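Local coordinates for nonsense-mediated mRNA decay protein 2 (Saccharomyces cerevisiae, PDB 4LUN) that takes part in nonsense-mediated decay of mRNAs that carry premature stop codons, and is represented here by its N-terminal MIF4G domain, at residues E252-K255 / K256-L260; L274-E277 / Y278-E281; V76-C79 / L80-L84. One frame throughout, in Å; residues are numbered along the deposited sequence.

Contact 1. Residues E252-K255 / K256-L260; sequences ELHK and KVNKL
Glu252 and Lys256, one turn apart on helix 231-271, run side by side and join in a salt bridge, with Lys256 NZ 2.9 Å from Glu252 OE2. The lysine comes from above the carboxylate, 57° out of its plane. Lys256 CG stands anti to its own carbonyl carbon (chi1 -67°), which brings it to 3.4 Å from Glu252 O, and the extended chain beyond carries NZ back along the helix to the acid. The other carboxylate oxygen, OE1, is paired with Arg249, and both oxygens therefore face a cation. With an alanine at Lys256, Glu252 OE2 would probably lose its cationic mate, and the carboxylate, still held through OE1 to Arg249, would turn more easily about its CG-CD bond.

The backbone acceptors are used in helical register. Val257 N donates to Leu253 O at 2.8 Å, and Lys256 N and Lys259 N donate likewise to Glu252 O and Lys255 O. His254 O receives Asn258 N at 3.0 Å. In the Asn258 conformer described here, one of two, ND2 adds a weak second bond to His254 O and lies over one face of the His254 ring, the amide standing 79° from the ring plane. Further polar partners come from the C-terminal histidine tag: His254 NE2 bonds to His311 O, Asn258 OD1 to His312 ND1, and Asn258 ND2 weakly to His311 O.

Towards helix 277-303, Leu253 packs on Ile288 and Phe292, and His254 touches Phe289, so this face of helix 231-271 rests along the next helix.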
# COMPACT_ATOMS: atom_id res chain seq x y z
N GLU A 252 -20.51 -16.75 7.04
CA GLU A 252 -20.13 -17.92 7.82
C GLU A 252 -19.99 -17.58 9.30
O GLU A 252 -20.49 -18.29 10.20
CB GLU A 252 -18.79 -18.48 7.32
CG GLU A 252 -18.29 -19.68 8.13
CD GLU A 252 -16.83 -20.05 7.83
OE1 GLU A 252 -16.12 -19.25 7.19
OE2 GLU A 252 -16.41 -21.15 8.25
N LEU A 253 -19.30 -16.47 9.56
CA LEU A 253 -19.06 -16.03 10.93
C LEU A 253 -20.36 -15.59 11.59
O LEU A 253 -20.56 -15.85 12.76
CB LEU A 253 -18.03 -14.90 10.98
CG LEU A 253 -16.62 -15.39 10.68
CD1 LEU A 253 -15.69 -14.21 10.42
CD2 LEU A 253 -16.11 -16.18 11.87
N HIS A 254 -21.23 -14.94 10.81
CA HIS A 254 -22.51 -14.47 11.31
C HIS A 254 -23.35 -15.63 11.83
O HIS A 254 -23.93 -15.57 12.92
CB HIS A 254 -23.25 -13.75 10.17
CG HIS A 254 -24.66 -13.39 10.49
ND1 HIS A 254 -25.75 -14.10 10.01
CD2 HIS A 254 -25.17 -12.40 11.26
CE1 HIS A 254 -26.86 -13.56 10.47
NE2 HIS A 254 -26.54 -12.52 11.23
N LYS A 255 -23.40 -16.70 11.04
CA LYS A 255 -24.13 -17.89 11.44
C LYS A 255 -23.55 -18.51 12.71
O LYS A 255 -24.31 -18.91 13.60
CB LYS A 255 -24.13 -18.92 10.30
CG LYS A 255 -25.05 -18.54 9.17
CD LYS A 255 -24.93 -19.50 7.99
CE LYS A 255 -25.71 -18.98 6.79
NZ LYS A 255 -25.06 -19.40 5.51
N LYS A 256 -22.22 -18.57 12.80
CA LYS A 256 -21.57 -19.12 13.99
C LYS A 256 -21.76 -18.27 15.25
O LYS A 256 -22.05 -18.81 16.32
CB LYS A 256 -20.07 -19.32 13.77
CG LYS A 256 -19.69 -20.39 12.76
CD LYS A 256 -18.17 -20.54 12.70
CE LYS A 256 -17.75 -21.57 11.65
NZ LYS A 256 -16.39 -21.28 11.10
N VAL A 257 -21.57 -16.96 15.14
CA VAL A 257 -21.71 -16.15 16.35
C VAL A 257 -23.17 -16.09 16.85
O VAL A 257 -23.42 -16.09 18.05
CB VAL A 257 -21.11 -14.72 16.25
CG1 VAL A 257 -19.61 -14.77 15.95
CG2 VAL A 257 -21.85 -13.86 15.23
N ASN A 258 -24.11 -16.06 15.92
CA ASN A 258 -25.51 -16.08 16.32
C ASN A 258 -25.92 -17.40 16.98
O ASN A 258 -26.64 -17.40 17.96
CB ASN A 258 -26.43 -15.70 15.16
CG ASN A 258 -26.49 -14.19 14.94
OD1 ASN A 258 -26.80 -13.42 15.85
ND2 ASN A 258 -26.20 -13.77 13.72
N LYS A 259 -25.41 -18.51 16.46
CA LYS A 259 -25.70 -19.83 17.02
C LYS A 259 -25.13 -19.94 18.43
O LYS A 259 -25.81 -20.40 19.36
CB LYS A 259 -25.09 -20.94 16.18
CG LYS A 259 -25.56 -22.31 16.64
CD LYS A 259 -24.50 -23.37 16.47
CE LYS A 259 -25.03 -24.71 16.94
NZ LYS A 259 -26.22 -25.12 16.15
N LEU A 260 -23.88 -19.52 18.60
CA LEU A 260 -23.24 -19.59 19.92
C LEU A 260 -23.92 -18.67 20.91
O LEU A 260 -24.13 -19.05 22.07
CB LEU A 260 -21.75 -19.26 19.83
CG LEU A 260 -20.94 -20.29 19.05
CD1 LEU A 260 -19.56 -19.75 18.70
CD2 LEU A 260 -20.83 -21.54 19.91

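Contact 2. Residues L274-E277 / Y278-E281; sequences LRDE and YVEE
Glu277 lays its CG over the centre of the Tyr278 ring, 3.7 Å from the centroid and on the ring normal, a CH-pi contact between chain neighbours. The two side chains run alongside each other, and the carboxylate plane is only 12° from that of the ring, so the acid continues the stack. Glu277 can do this because CG sits between its own backbone N and carbonyl carbon (chi1 71°) and the chain beyond is extended.

Asp276 is the N-cap of helix 277-303. Its OD1 takes Val279 N at 3.0 Å, nearly in line with the C-O bond, and also Tyr278 N at 2.9 Å, a weak bond because the N-H is bent away. Its OD2 is held by His264 of helix 231-271, which fixes the carboxylate from the other end. Asp276 N, by contrast, is buried here with no partner in the model.

Arg275, just before the helix, folds through bends at chi2 and chi3 and reaches forward over the first turn to grip Glu280 side-on: NE to OE2 at 2.7 Å and NH2 to OE1 at 2.9 Å. Both oxygens lie in the guanidinium plane, yet the nitrogens approach from above the carboxylate, the two planes being 63° apart. Val279 covers one guanidinium face, CG2 standing 3.7 Å from NH1.

Arg275 NH2 also bridges to Asp283, so its positive charge is shared between two acids and offsets theirs in part. The Asp276 carboxylate, accepting from N-H groups of the first turn, is likely to interact favourably with the positive end of the helix dipole.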
# COMPACT_ATOMS: atom_id res chain seq x y z
N LEU A 274 -23.27 -17.07 34.42
CA LEU A 274 -22.79 -16.05 33.49
C LEU A 274 -22.02 -16.65 32.33
O LEU A 274 -22.10 -16.17 31.21
CB LEU A 274 -21.89 -15.05 34.21
CG LEU A 274 -22.51 -14.23 35.33
CD1 LEU A 274 -21.50 -13.19 35.79
CD2 LEU A 274 -23.80 -13.57 34.87
N ARG A 275 -21.26 -17.70 32.61
CA ARG A 275 -20.37 -18.27 31.60
C ARG A 275 -20.71 -19.72 31.32
O ARG A 275 -21.24 -20.43 32.17
CB ARG A 275 -18.90 -18.18 32.05
CG ARG A 275 -18.40 -16.77 32.31
CD ARG A 275 -18.55 -15.85 31.11
NE ARG A 275 -17.56 -16.11 30.07
CZ ARG A 275 -17.35 -15.32 29.02
NH1 ARG A 275 -18.06 -14.20 28.88
NH2 ARG A 275 -16.43 -15.62 28.13
N ASP A 276 -20.38 -20.16 30.11
CA ASP A 276 -20.60 -21.53 29.66
C ASP A 276 -19.72 -21.69 28.43
O ASP A 276 -19.10 -20.72 27.98
CB ASP A 276 -22.07 -21.76 29.31
CG ASP A 276 -22.62 -20.69 28.38
OD1 ASP A 276 -22.14 -20.60 27.24
OD2 ASP A 276 -23.56 -19.96 28.77
N GLU A 277 -19.68 -22.89 27.87
CA GLU A 277 -18.76 -23.17 26.77
C GLU A 277 -19.10 -22.39 25.50
O GLU A 277 -18.22 -22.15 24.66
CB GLU A 277 -18.77 -24.66 26.45
CG GLU A 277 -20.07 -25.11 25.80
CD GLU A 277 -20.23 -26.61 25.78
OE1 GLU A 277 -20.94 -27.14 26.66
OE2 GLU A 277 -19.65 -27.26 24.88
N TYR A 278 -20.36 -21.99 25.36
CA TYR A 278 -20.80 -21.31 24.14
C TYR A 278 -20.31 -19.86 24.11
O TYR A 278 -19.80 -19.40 23.09
CB TYR A 278 -22.32 -21.38 24.00
CG TYR A 278 -22.83 -22.81 24.06
CD1 TYR A 278 -22.53 -23.69 23.02
CD2 TYR A 278 -23.55 -23.27 25.15
CE1 TYR A 278 -22.96 -25.00 23.07
CE2 TYR A 278 -23.98 -24.59 25.20
CZ TYR A 278 -23.68 -25.44 24.16
OH TYR A 278 -24.12 -26.74 24.20
N VAL A 279 -20.43 -19.16 25.23
CA VAL A 279 -19.97 -17.77 25.24
C VAL A 279 -18.44 -17.69 25.21
O VAL A 279 -17.87 -16.73 24.69
CB VAL A 279 -20.61 -16.93 26.39
CG1 VAL A 279 -20.18 -17.46 27.76
CG2 VAL A 279 -20.26 -15.46 26.22
N GLU A 280 -17.76 -18.71 25.73
CA GLU A 280 -16.31 -18.75 25.64
C GLU A 280 -15.82 -18.85 24.19
O GLU A 280 -14.85 -18.19 23.81
CB GLU A 280 -15.73 -19.89 26.47
CG GLU A 280 -16.01 -19.79 27.97
CD GLU A 280 -15.45 -18.52 28.61
OE1 GLU A 280 -14.56 -17.86 28.02
OE2 GLU A 280 -15.92 -18.18 29.72
N GLU A 281 -16.49 -19.67 23.39
CA GLU A 281 -16.13 -19.77 21.98
C GLU A 281 -16.56 -18.52 21.23
O GLU A 281 -15.87 -18.02 20.34
CB GLU A 281 -16.75 -21.02 21.34
CG GLU A 281 -16.29 -21.21 19.90
CD GLU A 281 -16.73 -22.53 19.29
OE1 GLU A 281 -17.24 -23.40 20.03
OE2 GLU A 281 -16.56 -22.69 18.06

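Contact 3. Residues V76-C79 / L80-L84; sequences VTEC and LLNVL
Thr77 and Leu81 point the same way along the last turns of helix 69-81, in the all-helical HEAT-repeat fold of the MIF4G domain. Thr77 CG2, anti to its own backbone N, lies 4.1 Å from Leu81 CD1, so the methyls meet alongside each other, and Leu81 CG also rests 3.2 Å from Thr77 O. One residue on, Glu78 and Asn82 form a second pair lying side by side, their carboxylate and amide planes 26° apart. Asn82 ND2 approaches the backbone at Glu78 O (2.9 Å), while OD1 is bonded to Arg139 of helix 130-152.

Leu80 and Val76 form the buried side of this turn: Leu80 CB lies 3.2 Å from Val76 O, and its N donates to that oxygen at 2.7 Å, nearly straight along the carbonyl bond. Beyond the two segments, Leu80 packs on Phe48, Phe116 and Val146, and Val76 on Ile97 and Leu112, which sets this face of the helix against helices 87-104, 106-116 and 130-152.

Past Leu81 the pattern changes. Asn82 N keeps a weak bond to Glu78 O and also donates to Cys79 O, from far above its carbonyl plane, and Val83 CG2 comes to 3.3 Å from Cys79 O.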
# COMPACT_ATOMS: atom_id res chain seq x y z
N VAL A 76 17.44 6.59 1.14
CA VAL A 76 16.09 6.90 0.71
C VAL A 76 15.15 5.70 0.87
O VAL A 76 13.98 5.86 1.23
CB VAL A 76 16.09 7.41 -0.75
CG1 VAL A 76 14.80 7.07 -1.46
CG2 VAL A 76 16.35 8.92 -0.79
N THR A 77 15.66 4.49 0.63
CA THR A 77 14.86 3.29 0.78
C THR A 77 14.34 3.19 2.21
O THR A 77 13.16 2.92 2.44
CB THR A 77 15.65 2.01 0.46
OG1 THR A 77 16.08 2.04 -0.90
CG2 THR A 77 14.76 0.78 0.66
N GLU A 78 15.23 3.43 3.17
CA GLU A 78 14.86 3.42 4.58
C GLU A 78 13.87 4.54 4.90
O GLU A 78 12.87 4.31 5.57
CB GLU A 78 16.11 3.53 5.45
CG GLU A 78 16.03 2.78 6.75
CD GLU A 78 17.39 2.25 7.19
OE1 GLU A 78 17.49 1.02 7.44
OE2 GLU A 78 18.34 3.05 7.29
N CYS A 79 14.15 5.74 4.41
CA CYS A 79 13.26 6.88 4.66
C CYS A 79 11.87 6.66 4.06
O CYS A 79 10.86 7.01 4.68
CB CYS A 79 13.85 8.17 4.10
SG CYS A 79 15.37 8.66 4.92
N LEU A 80 11.83 6.11 2.85
CA LEU A 80 10.56 5.91 2.16
C LEU A 80 9.69 4.89 2.89
O LEU A 80 8.47 5.06 3.01
CB LEU A 80 10.81 5.44 0.72
CG LEU A 80 9.78 5.90 -0.30
CD1 LEU A 80 9.53 7.39 -0.15
CD2 LEU A 80 10.28 5.57 -1.70
N LEU A 81 10.32 3.83 3.36
CA LEU A 81 9.59 2.76 4.05
C LEU A 81 9.06 3.25 5.39
O LEU A 81 8.15 2.65 5.96
CB LEU A 81 10.48 1.54 4.24
CG LEU A 81 10.87 0.73 3.00
CD1 LEU A 81 11.91 -0.33 3.35
CD2 LEU A 81 9.65 0.06 2.41
N ASN A 82 9.63 4.33 5.91
CA ASN A 82 9.26 4.84 7.22
C ASN A 82 8.48 6.15 7.19
O ASN A 82 8.31 6.80 8.23
CB ASN A 82 10.50 4.98 8.10
CG ASN A 82 11.12 3.64 8.47
OD1 ASN A 82 10.42 2.74 8.93
ND2 ASN A 82 12.42 3.51 8.27
N VAL A 83 8.02 6.56 6.02
CA VAL A 83 7.19 7.76 5.91
C VAL A 83 5.94 7.60 6.79
O VAL A 83 5.29 6.55 6.76
CB VAL A 83 6.77 8.05 4.45
CG1 VAL A 83 5.85 9.26 4.38
CG2 VAL A 83 8.00 8.28 3.59
N LEU A 84 5.63 8.62 7.57
CA LEU A 84 4.49 8.58 8.47
C LEU A 84 3.18 8.51 7.68
O LEU A 84 3.18 8.73 6.47
CB LEU A 84 4.48 9.81 9.37
CG LEU A 84 5.80 10.12 10.09
CD1 LEU A 84 5.76 11.52 10.71
CD2 LEU A 84 6.08 9.07 11.15

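From the N terminus, contact 3 comes first, spanning the last turns of helix 69-81 and the start of the loop to helix 87-104. Contact 1 follows within the long helix 231-271, and contact 2 lies where the connecting loop gives way to helix 277-303. In all three the segments follow one another without a gap, so none closes a long loop; they stand in series, and none nests in or crosses another. Contacts 1 and 2 touch where the last two helices pair, Leu260 CD1 lying 3.8 Å from Glu281 CG. Contact 3 is remote, its centre about 42 Å from that of contact 1, on the opposite side of the chain's centre.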